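Local coordinates for CRISPR-associated protein CasA/Cse1 (Thermus thermophilus, PDB 4AN8) that forms part of the Cascade ribonucleoprotein complex, which probably uses CRISPR RNA to target invading nucleic acids in bacterial adaptive immunity, at residues 96-101 with 218-223; 176-181 with 266-271; 193-198 with 340-345; 208-213 with 239-244. All coordinates share one frame; numbering follows the deposited sequence. Where two conformers were deposited one is given.

Contact 1 of 4, residues 96-101 with 218-223; sequences NRFRDR and IWEVPP
Arg101 grips the backbone carbonyl of Val221 end-on, with both terminal nitrogens on one oxygen: Arg101 NH1 lies 2.7 Å and NH2 2.9 Å from Val221 O. This bifurcated arginine-carbonyl bond ties the C-terminal end of helix 88-98 to the irregular loop between helices 199-206 and 226-229. Val221 O sits close to the guanidinium plane, but neither bond is straight, with N-H...O angles of 147° and 138°. The chain of Arg101 is bent at both chi2 and chi3, which turns the guanidinium back between Trp219 O and Pro223 CD, one on each of its faces. Water 1 extends the polar network, lying 2.8 Å from both Ile218 O and Pro222 O and taking a weak bond from Arg101 NH2.

Outward from this group the contact becomes apolar. The CB atoms of Arg101 and Trp219 meet, and the indole turns an edge toward the face of Phe98 in an offset edge-to-face pair, the planes 60° apart. Leu59, Ala62 and Val63 of helix 50-67 also pack on Trp219, while its NE1 is hydrogen-bonded to Tyr94 OH. The carboxylate of Glu220 is held by a salt bridge to Arg66 and by a bond from Tyr94. Nearer the backbone than that carboxylate, Glu220 CG touches the outer end of the phenyl ring, 3.6 Å from Phe98 CZ.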
loop_
_atom_site.group_PDB
_atom_site.type_symbol
_atom_site.label_atom_id
_atom_site.label_comp_id
_atom_site.label_asym_id
_atom_site.label_seq_id
_atom_site.Cartn_x
_atom_site.Cartn_y
_atom_site.Cartn_z
ATOM N N ASN A 96 -3.310 -22.358 18.906
ATOM C CA ASN A 96 -4.097 -23.063 19.912
ATOM C C ASN A 96 -4.251 -22.222 21.160
ATOM O O ASN A 96 -5.330 -22.152 21.734
ATOM C CB ASN A 96 -3.473 -24.418 20.240
ATOM C CG ASN A 96 -3.561 -25.386 19.078
ATOM O OD1 ASN A 96 -4.517 -25.353 18.301
ATOM N ND2 ASN A 96 -2.562 -26.245 18.945
ATOM N N ARG A 97 -3.177 -21.558 21.568
ATOM C CA ARG A 97 -3.242 -20.656 22.722
ATOM C C ARG A 97 -4.198 -19.456 22.539
ATOM O O ARG A 97 -4.855 -19.045 23.488
ATOM C CB ARG A 97 -1.844 -20.157 23.096
ATOM C CG ARG A 97 -1.852 -19.138 24.243
ATOM C CD ARG A 97 -0.454 -18.603 24.543
ATOM N NE ARG A 97 0.366 -19.629 25.175
ATOM C CZ ARG A 97 1.692 -19.605 25.218
ATOM N NH1 ARG A 97 2.344 -18.596 24.652
ATOM N NH2 ARG A 97 2.360 -20.586 25.829
ATOM N N PHE A 98 -4.267 -18.881 21.330
ATOM C CA PHE A 98 -5.096 -17.683 21.130
ATOM C C PHE A 98 -6.382 -17.924 20.351
ATOM O O PHE A 98 -7.155 -17.007 20.109
ATOM C CB PHE A 98 -4.260 -16.517 20.573
ATOM C CG PHE A 98 -3.228 -16.022 21.548
ATOM C CD1 PHE A 98 -3.600 -15.205 22.610
ATOM C CD2 PHE A 98 -1.908 -16.426 21.446
ATOM C CE1 PHE A 98 -2.662 -14.772 23.544
ATOM C CE2 PHE A 98 -0.973 -16.009 22.356
ATOM C CZ PHE A 98 -1.352 -15.174 23.417
ATOM N N ARG A 99 -6.620 -19.182 20.016
ATOM C CA ARG A 99 -7.810 -19.573 19.272
ATOM C C ARG A 99 -9.096 -18.904 19.771
ATOM O O ARG A 99 -9.924 -18.462 18.981
ATOM C CB ARG A 99 -7.979 -21.091 19.307
ATOM C CG ARG A 99 -9.280 -21.543 18.680
ATOM C CD ARG A 99 -9.438 -23.046 18.693
ATOM N NE ARG A 99 -10.824 -23.405 18.423
ATOM C CZ ARG A 99 -11.314 -23.589 17.205
ATOM N NH1 ARG A 99 -10.520 -23.455 16.153
ATOM N NH2 ARG A 99 -12.588 -23.913 17.039
ATOM N N ASP A 100 -9.273 -18.823 21.078
ATOM C CA ASP A 100 -10.524 -18.255 21.584
ATOM C C ASP A 100 -10.637 -16.746 21.378
ATOM O O ASP A 100 -11.682 -16.160 21.685
ATOM C CB ASP A 100 -10.752 -18.641 23.043
ATOM C CG ASP A 100 -11.029 -20.126 23.206
ATOM O OD1 ASP A 100 -11.810 -20.678 22.399
ATOM O OD2 ASP A 100 -10.452 -20.746 24.129
ATOM N N ARG A 101 -9.586 -16.129 20.840
ATOM C CA ARG A 101 -9.642 -14.706 20.490
ATOM C C ARG A 101 -9.895 -14.458 18.981
ATOM O O ARG A 101 -9.962 -13.308 18.534
ATOM C CB ARG A 101 -8.379 -13.969 20.962
ATOM C CG ARG A 101 -8.176 -13.936 22.500
ATOM C CD ARG A 101 -9.222 -13.105 23.234
ATOM N NE ARG A 101 -9.174 -11.693 22.853
ATOM C CZ ARG A 101 -8.443 -10.758 23.463
ATOM N NH1 ARG A 101 -7.692 -11.068 24.512
ATOM N NH2 ARG A 101 -8.476 -9.497 23.027
ATOM N N ILE A 218 -3.528 -7.116 19.001
ATOM C CA ILE A 218 -4.753 -6.839 19.715
ATOM C C ILE A 218 -5.265 -8.053 20.496
ATOM O O ILE A 218 -5.870 -7.886 21.557
ATOM C CB ILE A 218 -5.860 -6.328 18.758
ATOM C CG1 ILE A 218 -7.045 -5.730 19.554
ATOM C CG2 ILE A 218 -6.330 -7.458 17.794
ATOM C CD1 ILE A 218 -6.689 -4.471 20.349
ATOM N N TRP A 219 -5.020 -9.269 20.002
ATOM C CA TRP A 219 -5.554 -10.457 20.670
ATOM C C TRP A 219 -4.732 -10.934 21.881
ATOM O O TRP A 219 -5.167 -11.840 22.592
ATOM C CB TRP A 219 -5.755 -11.607 19.676
ATOM C CG TRP A 219 -4.500 -11.973 18.953
ATOM C CD1 TRP A 219 -3.496 -12.773 19.418
ATOM C CD2 TRP A 219 -4.094 -11.543 17.652
ATOM N NE1 TRP A 219 -2.480 -12.852 18.495
ATOM C CE2 TRP A 219 -2.834 -12.122 17.390
ATOM C CE3 TRP A 219 -4.661 -10.719 16.684
ATOM C CZ2 TRP A 219 -2.149 -11.918 16.199
ATOM C CZ3 TRP A 219 -3.960 -10.516 15.478
ATOM C CH2 TRP A 219 -2.730 -11.109 15.260
ATOM N N GLU A 220 -3.572 -10.322 22.117
ATOM C CA GLU A 220 -2.715 -10.661 23.251
ATOM C C GLU A 220 -2.958 -9.761 24.474
ATOM O O GLU A 220 -2.334 -9.941 25.518
ATOM C CB GLU A 220 -1.222 -10.608 22.866
ATOM C CG GLU A 220 -0.690 -11.837 22.103
ATOM C CD GLU A 220 0.821 -11.819 21.978
ATOM O OE1 GLU A 220 1.476 -11.290 22.899
ATOM O OE2 GLU A 220 1.370 -12.321 20.967
ATOM N N VAL A 221 -3.849 -8.786 24.325
ATOM C CA VAL A 221 -4.221 -7.897 25.410
ATOM C C VAL A 221 -5.728 -8.077 25.669
ATOM O O VAL A 221 -6.429 -8.703 24.873
ATOM C CB VAL A 221 -3.840 -6.415 25.109
ATOM C CG1 VAL A 221 -2.354 -6.286 24.837
ATOM C CG2 VAL A 221 -4.621 -5.860 23.936
ATOM N N PRO A 222 -6.218 -7.577 26.810
ATOM C CA PRO A 222 -7.613 -7.858 27.160
ATOM C C PRO A 222 -8.576 -7.204 26.172
ATOM O O PRO A 222 -8.250 -6.155 25.603
ATOM C CB PRO A 222 -7.764 -7.220 28.550
ATOM C CG PRO A 222 -6.390 -7.091 29.076
ATOM C CD PRO A 222 -5.507 -6.852 27.881
ATOM N N PRO A 223 -9.742 -7.825 25.959
ATOM C CA PRO A 223 -10.718 -7.289 25.003
ATOM C C PRO A 223 -11.116 -5.879 25.391
ATOM O O PRO A 223 -11.074 -5.517 26.557
ATOM C CB PRO A 223 -11.912 -8.246 25.119
ATOM C CG PRO A 223 -11.632 -9.116 26.304
ATOM C CD PRO A 223 -10.161 -9.115 26.529
HETATM O O HOH W 1 -8.029 -6.523 22.789
#

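Contact 2 of 4, residues 176-181 with 266-271; sequences YGVGSA and YGPGVE. With ACT (acetate ion), chain D.
Val178 and Pro268 form the close-packed part of this contact: Val178 CG2 lies 3.6 Å from both CB and CG of the Pro268 ring. The valine has CG1 anti to its own nitrogen (chi1 177°), which leaves CG2 as the branch facing Pro268. Leu173 of strand 171-175 touches both side chains. Tyr176 fits next to them with its ring edge against the backbone, Tyr176 CE2 being 3.1 Å from Tyr266 O, which lies near the ring plane. Because Gly267 carries no side chain, Tyr176 CD2 can come within 3.9 Å of its CA, and Tyr176 CB rests against Pro268 CD.

The first segment is the turn and return strand of a β-hairpin made by strands 171-175 and 178-181. Tyr176 and Gly177 both have positive phi, close to a type I' turn, and this hairpin end packs on strand 261-273 of a separate mixed sheet. Beyond Pro268 that strand is interrupted, with a cis peptide bond leading into Gly269.

Toward the phenol end direct packing gives way to water. Water 2 bridges Tyr176 OH and Tyr266 N, 2.9 Å from each, whereas Tyr266 O receives a hydrogen bond from Arg175 NE. The side chain of Tyr266 leaves the strand on the side away from the hairpin segment, and its hydroxyl is hydrogen-bonded to His164. An acetate ion, probably from the crystallisation liquor, approaches the edge of that ring; its link to the hydroxyl, Tyr266 OH to OXT at 3.3 Å, is weak and not settled; the ion is hydrogen-bonded to Arg250 NE.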
loop_
_atom_site.group_PDB
_atom_site.type_symbol
_atom_site.label_atom_id
_atom_site.label_comp_id
_atom_site.label_asym_id
_atom_site.label_seq_id
_atom_site.Cartn_x
_atom_site.Cartn_y
_atom_site.Cartn_z
ATOM N N TYR A 176 -20.751 8.150 21.027
ATOM C CA TYR A 176 -20.208 7.836 22.334
ATOM C C TYR A 176 -19.167 8.838 22.816
ATOM O O TYR A 176 -18.126 8.446 23.358
ATOM C CB TYR A 176 -19.677 6.404 22.374
ATOM C CG TYR A 176 -20.708 5.416 21.886
ATOM C CD1 TYR A 176 -21.758 5.024 22.706
ATOM C CD2 TYR A 176 -20.654 4.904 20.595
ATOM C CE1 TYR A 176 -22.724 4.145 22.263
ATOM C CE2 TYR A 176 -21.608 4.013 20.141
ATOM C CZ TYR A 176 -22.643 3.644 20.979
ATOM O OH TYR A 176 -23.609 2.775 20.537
ATOM N N GLY A 177 -19.468 10.124 22.623
ATOM C CA GLY A 177 -18.692 11.205 23.201
ATOM C C GLY A 177 -17.483 11.643 22.394
ATOM O O GLY A 177 -16.689 12.463 22.860
ATOM N N VAL A 178 -17.335 11.102 21.187
ATOM C CA VAL A 178 -16.203 11.433 20.337
ATOM C C VAL A 178 -16.723 12.140 19.088
ATOM O O VAL A 178 -17.491 11.576 18.304
ATOM C CB VAL A 178 -15.382 10.166 19.973
ATOM C CG1 VAL A 178 -14.240 10.503 19.031
ATOM C CG2 VAL A 178 -14.840 9.493 21.255
ATOM N N GLY A 179 -16.323 13.392 18.919
ATOM C CA GLY A 179 -16.791 14.190 17.805
ATOM C C GLY A 179 -16.147 13.753 16.499
ATOM O O GLY A 179 -16.832 13.520 15.509
ATOM N N SER A 180 -14.823 13.636 16.490
ATOM C CA SER A 180 -14.150 13.189 15.286
ATOM C C SER A 180 -13.075 12.151 15.586
ATOM O O SER A 180 -12.412 12.204 16.608
ATOM C CB SER A 180 -13.566 14.369 14.517
ATOM O OG SER A 180 -12.451 14.886 15.198
ATOM N N ALA A 181 -12.930 11.193 14.681
ATOM C CA ALA A 181 -11.955 10.126 14.838
ATOM C C ALA A 181 -10.683 10.455 14.069
ATOM O O ALA A 181 -10.702 11.235 13.115
ATOM C CB ALA A 181 -12.547 8.832 14.360
ATOM N N TYR A 266 -21.181 0.627 16.314
ATOM C CA TYR A 266 -20.073 1.430 15.827
ATOM C C TYR A 266 -19.752 2.584 16.780
ATOM O O TYR A 266 -20.653 3.283 17.239
ATOM C CB TYR A 266 -20.411 1.970 14.432
ATOM C CG TYR A 266 -19.208 2.509 13.677
ATOM C CD1 TYR A 266 -18.312 1.635 13.048
ATOM C CD2 TYR A 266 -18.959 3.877 13.590
ATOM C CE1 TYR A 266 -17.209 2.096 12.374
ATOM C CE2 TYR A 266 -17.832 4.357 12.896
ATOM C CZ TYR A 266 -16.963 3.450 12.297
ATOM O OH TYR A 266 -15.834 3.884 11.606
ATOM N N GLY A 267 -18.469 2.769 17.081
ATOM C CA GLY A 267 -18.011 3.870 17.918
ATOM C C GLY A 267 -16.512 4.099 17.810
ATOM O O GLY A 267 -15.855 3.521 16.963
ATOM N N PRO A 268 -15.951 4.938 18.686
ATOM C CA PRO A 268 -14.487 5.117 18.736
ATOM C C PRO A 268 -13.904 3.780 19.242
ATOM O O PRO A 268 -14.667 3.079 19.896
ATOM C CB PRO A 268 -14.342 6.237 19.751
ATOM C CG PRO A 268 -15.529 6.001 20.706
ATOM C CD PRO A 268 -16.639 5.506 19.860
ATOM N N GLY A 269 -12.663 3.365 19.010
ATOM C CA GLY A 269 -11.530 4.116 18.561
ATOM C C GLY A 269 -10.535 4.121 19.718
ATOM O O GLY A 269 -10.766 4.801 20.691
ATOM N N VAL A 270 -9.452 3.357 19.650
ATOM C CA VAL A 270 -8.292 3.700 20.473
ATOM C C VAL A 270 -7.528 4.861 19.835
ATOM O O VAL A 270 -7.198 4.839 18.648
ATOM C CB VAL A 270 -7.336 2.516 20.728
ATOM C CG1 VAL A 270 -6.042 3.010 21.385
ATOM C CG2 VAL A 270 -7.988 1.495 21.605
ATOM N N GLU A 271 -7.240 5.880 20.635
ATOM C CA GLU A 271 -6.554 7.080 20.137
ATOM C C GLU A 271 -5.070 6.863 19.921
ATOM O O GLU A 271 -4.367 6.510 20.848
ATOM C CB GLU A 271 -6.723 8.241 21.114
ATOM C CG GLU A 271 -8.110 8.792 21.162
ATOM C CD GLU A 271 -8.373 9.739 20.021
ATOM O OE1 GLU A 271 -7.481 10.571 19.742
ATOM O OE2 GLU A 271 -9.462 9.653 19.407
HETATM C C ACT D . -14.792 7.586 10.480
HETATM O O ACT D . -13.903 6.726 10.204
HETATM O OXT ACT D . -15.854 7.147 11.010
HETATM C CH3 ACT D . -14.592 9.055 10.183
HETATM O O HOH W 2 -23.397 1.565 17.888
#

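Contact 3 of 4, residues 193-198 with 340-345; sequences LPTGQN and RITLRV
The flat amide of Gln197 and the guanidinium of Arg340 have planes only 2° apart, but the groups are displaced along the chains and do not stack. The amide instead meets the methylenes of the arginine: Gln197 OE1 is 3.5 Å from Arg340 CG, and Gln197 NE2 is 3.6 Å from Arg340 CD. A bend at chi2 (-142°) brings the amide alongside CG and CD of Arg340, but Arg340 is poorly ordered, so this outer pairing is probably loose. Arg344 runs past Thr195, whose OG1 lies against Arg344 CG and CD, and Arg344 NH1 makes a salt bridge to Glu53.

The backbones that carry these side chains form an antiparallel ladder, in which strand 191-195 forms one margin of a three-stranded sheet with 342-351 in the middle. Thr195 and Thr342 are a hydrogen-bonded pair with two short bonds, Thr195 N to Thr342 O and Thr342 N to Thr195 O, both 2.7 Å, and their side chains stand side by side. Leu193 and Arg344 make the next such pair. Leu193 O accepts twice, from Arg344 N and Thr195 OG1 on opposite faces of the carbonyl. Between the pairs, Pro194 takes the non-hydrogen-bonded position opposite Leu343, where no N-H is needed; its CD approaches Leu343 CD1 at 4.2 Å. On the face that carries Pro194 and Leu343, Leu205 of helix 199-206 and Ala325 of helix 320-333 touch Pro194.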
loop_
_atom_site.group_PDB
_atom_site.type_symbol
_atom_site.label_atom_id
_atom_site.label_comp_id
_atom_site.label_asym_id
_atom_site.label_seq_id
_atom_site.Cartn_x
_atom_site.Cartn_y
_atom_site.Cartn_z
ATOM N N LEU A 193 4.972 -3.931 -0.581
ATOM C CA LEU A 193 4.823 -5.363 -0.361
ATOM C C LEU A 193 5.583 -6.187 -1.384
ATOM O O LEU A 193 5.034 -6.561 -2.414
ATOM C CB LEU A 193 3.339 -5.754 -0.384
ATOM C CG LEU A 193 3.091 -7.237 -0.139
ATOM C CD1 LEU A 193 2.913 -7.495 1.364
ATOM C CD2 LEU A 193 1.891 -7.735 -0.946
ATOM N N PRO A 194 6.861 -6.470 -1.113
ATOM C CA PRO A 194 7.609 -7.366 -1.993
ATOM C C PRO A 194 6.878 -8.697 -2.120
ATOM O O PRO A 194 6.218 -9.149 -1.176
ATOM C CB PRO A 194 8.923 -7.566 -1.253
ATOM C CG PRO A 194 9.075 -6.334 -0.459
ATOM C CD PRO A 194 7.686 -5.971 -0.005
ATOM N N THR A 195 6.991 -9.313 -3.291
ATOM C CA THR A 195 6.159 -10.448 -3.629
ATOM C C THR A 195 6.999 -11.499 -4.333
ATOM O O THR A 195 7.831 -11.167 -5.191
ATOM C CB THR A 195 4.974 -9.992 -4.504
ATOM O OG1 THR A 195 4.003 -9.343 -3.669
ATOM C CG2 THR A 195 4.321 -11.142 -5.190
ATOM N N GLY A 196 6.813 -12.757 -3.936
ATOM C CA GLY A 196 7.564 -13.849 -4.524
ATOM C C GLY A 196 6.672 -14.673 -5.418
ATOM O O GLY A 196 5.659 -14.167 -5.908
ATOM N N GLN A 197 7.002 -15.945 -5.597
ATOM C CA GLN A 197 6.266 -16.778 -6.555
ATOM C C GLN A 197 5.178 -17.607 -5.886
ATOM O O GLN A 197 4.344 -18.207 -6.550
ATOM C CB GLN A 197 7.212 -17.672 -7.355
ATOM C CG GLN A 197 8.048 -16.910 -8.361
ATOM C CD GLN A 197 8.236 -17.669 -9.660
ATOM O OE1 GLN A 197 9.144 -18.495 -9.781
ATOM N NE2 GLN A 197 7.372 -17.396 -10.639
ATOM N N ASN A 198 5.210 -17.658 -4.560
ATOM C CA ASN A 198 4.100 -18.220 -3.815
ATOM C C ASN A 198 3.944 -17.431 -2.536
ATOM O O ASN A 198 4.757 -16.560 -2.236
ATOM C CB ASN A 198 4.297 -19.717 -3.539
ATOM C CG ASN A 198 5.623 -20.022 -2.881
ATOM O OD1 ASN A 198 5.968 -19.456 -1.849
ATOM N ND2 ASN A 198 6.377 -20.925 -3.477
ATOM N N ARG A 340 11.958 -15.466 -8.691
ATOM C CA ARG A 340 11.303 -14.314 -9.310
ATOM C C ARG A 340 10.595 -13.431 -8.268
ATOM O O ARG A 340 9.581 -13.808 -7.688
ATOM C CB ARG A 340 10.345 -14.790 -10.404
ATOM C CG ARG A 340 10.964 -15.879 -11.272
ATOM C CD ARG A 340 10.181 -16.154 -12.544
ATOM N NE ARG A 340 10.884 -17.116 -13.390
ATOM C CZ ARG A 340 10.529 -17.428 -14.632
ATOM N NH1 ARG A 340 9.473 -16.851 -15.188
ATOM N NH2 ARG A 340 11.236 -18.315 -15.321
ATOM N N ILE A 341 11.148 -12.248 -8.032
ATOM C CA ILE A 341 10.667 -11.386 -6.969
ATOM C C ILE A 341 10.176 -10.025 -7.489
ATOM O O ILE A 341 10.908 -9.332 -8.190
ATOM C CB ILE A 341 11.767 -11.239 -5.891
ATOM C CG1 ILE A 341 12.009 -12.609 -5.235
ATOM C CG2 ILE A 341 11.399 -10.174 -4.846
ATOM C CD1 ILE A 341 13.276 -12.685 -4.370
ATOM N N THR A 342 8.931 -9.649 -7.170
ATOM C CA THR A 342 8.428 -8.344 -7.602
ATOM C C THR A 342 8.085 -7.425 -6.434
ATOM O O THR A 342 8.170 -7.823 -5.274
ATOM C CB THR A 342 7.198 -8.445 -8.519
ATOM O OG1 THR A 342 6.057 -8.816 -7.746
ATOM C CG2 THR A 342 7.405 -9.441 -9.616
ATOM N N LEU A 343 7.695 -6.196 -6.744
ATOM C CA LEU A 343 7.263 -5.257 -5.709
ATOM C C LEU A 343 5.842 -4.797 -5.971
ATOM O O LEU A 343 5.555 -4.207 -7.030
ATOM C CB LEU A 343 8.182 -4.046 -5.678
ATOM C CG LEU A 343 7.914 -2.882 -4.721
ATOM C CD1 LEU A 343 8.048 -3.302 -3.238
ATOM C CD2 LEU A 343 8.857 -1.710 -5.049
ATOM N N ARG A 344 4.943 -5.066 -5.027
ATOM C CA ARG A 344 3.605 -4.496 -5.117
ATOM C C ARG A 344 3.473 -3.261 -4.238
ATOM O O ARG A 344 3.954 -3.247 -3.103
ATOM C CB ARG A 344 2.559 -5.524 -4.743
ATOM C CG ARG A 344 2.607 -6.721 -5.623
ATOM C CD ARG A 344 1.377 -7.529 -5.440
ATOM N NE ARG A 344 1.183 -8.422 -6.572
ATOM C CZ ARG A 344 -0.006 -8.877 -6.943
ATOM N NH1 ARG A 344 -1.091 -8.510 -6.266
ATOM N NH2 ARG A 344 -0.107 -9.691 -7.987
ATOM N N VAL A 345 2.858 -2.214 -4.764
ATOM C CA VAL A 345 2.525 -1.063 -3.941
ATOM C C VAL A 345 1.012 -1.015 -3.785
ATOM O O VAL A 345 0.281 -1.068 -4.773
ATOM C CB VAL A 345 3.036 0.253 -4.527
ATOM C CG1 VAL A 345 2.674 1.413 -3.580
ATOM C CG2 VAL A 345 4.566 0.183 -4.747
#

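Contact 4 of 4, residues 208-213 with 239-244; sequences VPYTPE and TGRTRV
The first turn of helix 241-245 is fastened here to the irregular chain that follows helix 199-206, mainly through one arginine at the helix N-terminus. Gly240 occupies the N-cap position and Arg241 is the next residue. With chi1 at -173° and chi2 also extended, the arginine chain reaches straight out before bending at chi3, and its two terminal nitrogens take two successive carbonyls. Arg241 NH1 donates to Val208 O, at a modelled 2.5 Å whose shortness is doubtful, and Arg241 NH2 donates to Pro209 O at 3.0 Å. Val208 O lies in the guanidinium plane and Pro209 O is tilted from it; both donors stand above the respective carbonyl planes. Gripping neighbouring carbonyls in this way should fix the rotation of the guanidinium.

Tyr210 CD1 lies over one face of that group, set off toward the rim, the ring and guanidinium planes being 54° apart. Tyr210 CB also comes within 3.5 Å of Arg241 NH1, and Val208 CG1 flanks Arg241 NH2 at 3.7 Å. The ring is stacked on His65 of helix 50-67, while Tyr210 OH is hydrogen-bonded to Asp215 and Arg66. Asp215 also accepts from the backbone nitrogens of Thr242 and Arg243, so the same carboxylate joins the tyrosine to the start of the helix. Arg243 NH1 bonds back to Thr239 O and to Asp214 O. At the phenol end, the methyl of Thr242 packs across the tyrosine, Thr242 CG2 lying 3.9 Å from Tyr210 OH.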
loop_
_atom_site.group_PDB
_atom_site.type_symbol
_atom_site.label_atom_id
_atom_site.label_comp_id
_atom_site.label_asym_id
_atom_site.label_seq_id
_atom_site.Cartn_x
_atom_site.Cartn_y
_atom_site.Cartn_z
ATOM N N VAL A 208 10.471 -8.865 8.173
ATOM C CA VAL A 208 11.590 -8.066 8.637
ATOM C C VAL A 208 12.007 -8.489 10.057
ATOM O O VAL A 208 11.141 -8.770 10.908
ATOM C CB VAL A 208 11.189 -6.577 8.592
ATOM C CG1 VAL A 208 12.334 -5.650 9.100
ATOM C CG2 VAL A 208 10.736 -6.204 7.153
ATOM N N PRO A 209 13.330 -8.562 10.306
ATOM C CA PRO A 209 13.834 -9.005 11.616
ATOM C C PRO A 209 13.095 -8.316 12.725
ATOM O O PRO A 209 12.903 -7.098 12.690
ATOM C CB PRO A 209 15.312 -8.602 11.587
ATOM C CG PRO A 209 15.680 -8.853 10.090
ATOM C CD PRO A 209 14.408 -8.474 9.297
ATOM N N TYR A 210 12.657 -9.114 13.690
ATOM C CA TYR A 210 11.742 -8.652 14.713
ATOM C C TYR A 210 12.153 -9.203 16.063
ATOM O O TYR A 210 12.606 -10.340 16.143
ATOM C CB TYR A 210 10.357 -9.182 14.384
ATOM C CG TYR A 210 9.285 -8.948 15.439
ATOM C CD1 TYR A 210 8.689 -7.704 15.581
ATOM C CD2 TYR A 210 8.837 -9.993 16.251
ATOM C CE1 TYR A 210 7.705 -7.483 16.521
ATOM C CE2 TYR A 210 7.843 -9.789 17.194
ATOM C CZ TYR A 210 7.277 -8.529 17.321
ATOM O OH TYR A 210 6.286 -8.300 18.245
ATOM N N THR A 211 12.004 -8.381 17.100
ATOM C CA THR A 211 12.001 -8.837 18.488
ATOM C C THR A 211 10.675 -8.455 19.151
ATOM O O THR A 211 10.168 -7.363 18.923
ATOM C CB THR A 211 13.171 -8.240 19.292
ATOM O OG1 THR A 211 13.322 -6.859 18.949
ATOM C CG2 THR A 211 14.453 -8.956 18.963
ATOM N N PRO A 212 10.101 -9.363 19.955
ATOM C CA PRO A 212 8.755 -9.179 20.522
ATOM C C PRO A 212 8.621 -8.129 21.619
ATOM O O PRO A 212 7.488 -7.744 21.946
ATOM C CB PRO A 212 8.409 -10.563 21.097
ATOM C CG PRO A 212 9.682 -11.253 21.252
ATOM C CD PRO A 212 10.619 -10.717 20.198
ATOM N N GLU A 213 9.732 -7.661 22.177
ATOM C CA GLU A 213 9.650 -6.811 23.365
ATOM C C GLU A 213 8.799 -5.539 23.175
ATOM O O GLU A 213 9.005 -4.781 22.228
ATOM C CB GLU A 213 11.055 -6.457 23.868
ATOM C CG GLU A 213 11.785 -7.607 24.572
ATOM C CD GLU A 213 12.325 -8.664 23.615
ATOM O OE1 GLU A 213 12.432 -8.377 22.403
ATOM O OE2 GLU A 213 12.648 -9.781 24.077
ATOM N N THR A 239 3.032 2.523 18.359
ATOM C CA THR A 239 4.325 1.877 18.244
ATOM C C THR A 239 4.163 0.389 18.467
ATOM O O THR A 239 3.149 -0.051 18.992
ATOM C CB THR A 239 5.319 2.448 19.289
ATOM O OG1 THR A 239 6.607 1.878 19.063
ATOM C CG2 THR A 239 4.861 2.137 20.749
ATOM N N GLY A 240 5.165 -0.394 18.099
ATOM C CA GLY A 240 5.044 -1.839 18.190
ATOM C C GLY A 240 4.513 -2.388 16.880
ATOM O O GLY A 240 3.385 -2.091 16.483
ATOM N N ARG A 241 5.326 -3.192 16.202
ATOM C CA ARG A 241 4.991 -3.647 14.861
ATOM C C ARG A 241 3.629 -4.346 14.786
ATOM O O ARG A 241 2.790 -3.979 13.972
ATOM C CB ARG A 241 6.081 -4.551 14.284
ATOM C CG ARG A 241 5.849 -4.913 12.811
ATOM C CD ARG A 241 6.903 -5.884 12.327
ATOM N NE ARG A 241 8.244 -5.324 12.462
ATOM C CZ ARG A 241 9.358 -5.971 12.162
ATOM N NH1 ARG A 241 9.310 -7.223 11.677
ATOM N NH2 ARG A 241 10.521 -5.359 12.327
ATOM N N THR A 242 3.406 -5.352 15.622
ATOM C CA THR A 242 2.169 -6.106 15.511
ATOM C C THR A 242 1.015 -5.375 16.147
ATOM O O THR A 242 -0.143 -5.629 15.799
ATOM C CB THR A 242 2.289 -7.525 16.079
ATOM O OG1 THR A 242 2.351 -7.470 17.507
ATOM C CG2 THR A 242 3.545 -8.177 15.540
ATOM N N ARG A 243 1.312 -4.464 17.072
ATOM C CA ARG A 243 0.244 -3.661 17.678
ATOM C C ARG A 243 -0.281 -2.741 16.580
ATOM O O ARG A 243 -1.465 -2.561 16.410
ATOM C CB ARG A 243 0.761 -2.846 18.884
ATOM C CG ARG A 243 -0.236 -1.825 19.417
ATOM C CD ARG A 243 0.312 -1.012 20.633
ATOM N NE ARG A 243 0.690 -1.878 21.756
ATOM C CZ ARG A 243 1.957 -2.105 22.117
ATOM N NH1 ARG A 243 2.977 -1.525 21.479
ATOM N NH2 ARG A 243 2.215 -2.903 23.134
ATOM N N VAL A 244 0.628 -2.161 15.825
ATOM C CA VAL A 244 0.229 -1.349 14.689
ATOM C C VAL A 244 -0.441 -2.141 13.548
ATOM O O VAL A 244 -1.436 -1.696 13.024
ATOM C CB VAL A 244 1.374 -0.453 14.222
ATOM C CG1 VAL A 244 0.970 0.327 12.956
ATOM C CG2 VAL A 244 1.713 0.517 15.352
#

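Overall arrangement
Contact 3 lies deepest, its centre about 13 Å from that of the chain, and is the one built on a regular strand ladder; like contact 4 it is partly buried. Contact 1, its centre about 27 Å from the chain centre, is a surface contact, whereas contact 2 is buried although almost as peripheral, and relies on apolar packing and a bridging water. Contacts 1 and 4 both have an arginine grasping loop carbonyls: one oxygen in contact 1, two in contact 4. Their centres are about 17 Å apart and both pack against helix 50-67, where Arg66 serves Glu220 and Tyr210. Helix 320-333 likewise joins contacts 3 and 4, and Pro248 touches Ile218 and Val270.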